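Local coordinates for lipolytic enzyme, G-D-S-L family (Bacteroides thetaiotaomicron, PDB 7BR2), which acts as an SGNH-type serine esterase of gut bacteria that metabolizes the drug diltiazem, at residues Lys311-Leu316 with Thr325-Asp330. Residues are numbered along the deposited sequence; the frame is centred on the assembly and turned at random.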
loop_
_atom_site.group_PDB
_atom_site.type_symbol
_atom_site.label_atom_id
_atom_site.label_comp_id
_atom_site.label_asym_id
_atom_site.label_seq_id
_atom_site.Cartn_x
_atom_site.Cartn_y
_atom_site.Cartn_z
ATOM N N LYS A 311 2.653 -38.585 -15.892
ATOM C CA LYS A 311 3.414 -38.354 -14.680
ATOM C C LYS A 311 4.899 -38.637 -14.945
ATOM O O LYS A 311 5.308 -39.005 -16.051
ATOM C CB LYS A 311 2.861 -39.224 -13.540
ATOM C CG LYS A 311 1.325 -39.163 -13.371
ATOM C CD LYS A 311 0.862 -38.111 -12.347
ATOM C CE LYS A 311 -0.643 -37.870 -12.417
ATOM N NZ LYS A 311 -1.174 -37.366 -11.111
ATOM N N GLY A 312 5.700 -38.447 -13.909
ATOM C CA GLY A 312 7.135 -38.382 -14.058
ATOM C C GLY A 312 7.607 -37.003 -13.653
ATOM O O GLY A 312 6.890 -36.285 -12.946
ATOM N N GLN A 313 8.805 -36.614 -14.079
ATOM C CA GLN A 313 9.317 -35.280 -13.789
ATOM C C GLN A 313 9.431 -34.435 -15.048
ATOM O O GLN A 313 9.897 -34.906 -16.096
ATOM C CB GLN A 313 10.646 -35.316 -13.038
ATOM C CG GLN A 313 10.380 -35.562 -11.572
ATOM C CD GLN A 313 11.623 -35.550 -10.742
ATOM O OE1 GLN A 313 12.113 -34.493 -10.352
ATOM N NE2 GLN A 313 12.149 -36.741 -10.454
ATOM N N TYR A 314 8.982 -33.192 -14.928
ATOM C CA TYR A 314 8.947 -32.270 -16.037
ATOM C C TYR A 314 9.662 -30.983 -15.653
ATOM O O TYR A 314 9.764 -30.612 -14.474
ATOM C CB TYR A 314 7.488 -31.971 -16.473
ATOM C CG TYR A 314 6.733 -33.162 -17.073
ATOM C CD1 TYR A 314 6.237 -34.174 -16.263
ATOM C CD2 TYR A 314 6.519 -33.270 -18.447
ATOM C CE1 TYR A 314 5.552 -35.262 -16.799
ATOM C CE2 TYR A 314 5.832 -34.361 -18.991
ATOM C CZ TYR A 314 5.357 -35.352 -18.157
ATOM O OH TYR A 314 4.678 -36.434 -18.674
ATOM N N LYS A 315 10.175 -30.325 -16.681
ATOM C CA LYS A 315 10.782 -29.013 -16.591
ATOM C C LYS A 315 9.808 -28.015 -17.188
ATOM O O LYS A 315 9.314 -28.214 -18.308
ATOM C CB LYS A 315 12.116 -28.960 -17.315
ATOM C CG LYS A 315 12.857 -27.679 -17.043
ATOM C CD LYS A 315 14.206 -27.665 -17.718
ATOM C CE LYS A 315 14.377 -28.766 -18.743
ATOM N NZ LYS A 315 15.824 -29.105 -18.893
ATOM N N LEU A 316 9.481 -26.995 -16.399
ATOM C CA LEU A 316 8.581 -25.936 -16.821
ATOM C C LEU A 316 9.392 -24.837 -17.484
ATOM O O LEU A 316 10.334 -24.312 -16.884
ATOM C CB LEU A 316 7.809 -25.369 -15.635
ATOM C CG LEU A 316 7.058 -24.075 -15.963
ATOM C CD1 LEU A 316 6.014 -24.294 -17.054
ATOM C CD2 LEU A 316 6.435 -23.494 -14.715
ATOM N N THR A 325 11.848 -27.384 -12.006
ATOM C CA THR A 325 11.483 -28.767 -12.267
ATOM C C THR A 325 10.528 -29.253 -11.189
ATOM O O THR A 325 10.732 -29.001 -9.995
ATOM C CB THR A 325 12.727 -29.659 -12.345
ATOM O OG1 THR A 325 13.548 -29.221 -13.436
ATOM C CG2 THR A 325 12.341 -31.108 -12.581
ATOM N N TRP A 326 9.471 -29.933 -11.624
ATOM C CA TRP A 326 8.452 -30.444 -10.725
ATOM C C TRP A 326 8.114 -31.877 -11.111
ATOM O O TRP A 326 8.217 -32.268 -12.279
ATOM C CB TRP A 326 7.167 -29.601 -10.776
ATOM C CG TRP A 326 7.187 -28.273 -10.044
ATOM C CD1 TRP A 326 6.738 -28.024 -8.776
ATOM C CD2 TRP A 326 7.656 -27.018 -10.552
ATOM N NE1 TRP A 326 6.905 -26.695 -8.463
ATOM C CE2 TRP A 326 7.470 -26.057 -9.537
ATOM C CE3 TRP A 326 8.224 -26.613 -11.765
ATOM C CZ2 TRP A 326 7.828 -24.723 -9.701
ATOM C CZ3 TRP A 326 8.577 -25.291 -11.924
ATOM C CH2 TRP A 326 8.379 -24.361 -10.900
ATOM N N ASP A 327 7.679 -32.650 -10.127
ATOM C CA ASP A 327 7.027 -33.909 -10.436
ATOM C C ASP A 327 5.571 -33.669 -10.802
ATOM O O ASP A 327 4.919 -32.755 -10.286
ATOM C CB ASP A 327 7.107 -34.890 -9.277
ATOM C CG ASP A 327 6.548 -36.236 -9.653
ATOM O OD1 ASP A 327 5.306 -36.376 -9.648
ATOM O OD2 ASP A 327 7.342 -37.132 -10.016
ATOM N N ALA A 328 5.059 -34.508 -11.705
ATOM C CA ALA A 328 3.696 -34.321 -12.182
ATOM C C ALA A 328 2.645 -34.524 -11.102
ATOM O O ALA A 328 1.494 -34.131 -11.314
ATOM C CB ALA A 328 3.413 -35.252 -13.353
ATOM N N ALA A 329 2.998 -35.105 -9.956
ATOM C CA ALA A 329 2.083 -35.067 -8.822
ATOM C C ALA A 329 1.860 -33.628 -8.367
ATOM O O ALA A 329 0.720 -33.203 -8.136
ATOM C CB ALA A 329 2.622 -35.929 -7.680
ATOM N N ASP A 330 2.947 -32.853 -8.254
ATOM C CA ASP A 330 2.828 -31.431 -7.938
ATOM C C ASP A 330 2.047 -30.689 -9.016
ATOM O O ASP A 330 1.159 -29.883 -8.708
ATOM C CB ASP A 330 4.217 -30.813 -7.780
ATOM C CG ASP A 330 4.921 -31.276 -6.524
ATOM O OD1 ASP A 330 4.237 -31.425 -5.488
ATOM O OD2 ASP A 330 6.151 -31.503 -6.580
#
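Ala328 donates its backbone N to Gly312 O at 2.8 Å, while its CB settles against Lys311 CA and lies obliquely to the Tyr314 ring, 4.1 Å from Tyr314 CE1. Further along, Tyr314 and Trp326 form a hydrogen-bonded pair, Tyr314 N to Trp326 O and Trp326 N to Tyr314 O both measuring 2.9 Å. The case illustrates how a beta hairpin, here 313-318 with 321-327 at the margin of a five-stranded antiparallel sheet, can run straight into a helix. Strand 443-449 lies on the other flank of 313-318, and Asp327 ends the second strand as N-cap of helix 328-333. With CG anti to its backbone N (chi1 -174°), Asp327 places its carboxylate over the start of the helix, where OD1 accepts from Ala329 N at 2.7 Å in a nearly straight bond, on the anti side and 18° out of plane. OD2 lies 3.8 Å from Gln313 CG. Were Asp327 replaced by an alanine, Ala329 N would probably lose its capping acceptor and the first helical turn be held less firmly. Trp326, on the same face as Tyr314, brings its six-membered ring obliquely against Leu316, CZ3 lying 3.8 Å from Leu316 CB, with Leu331 also touching the indole.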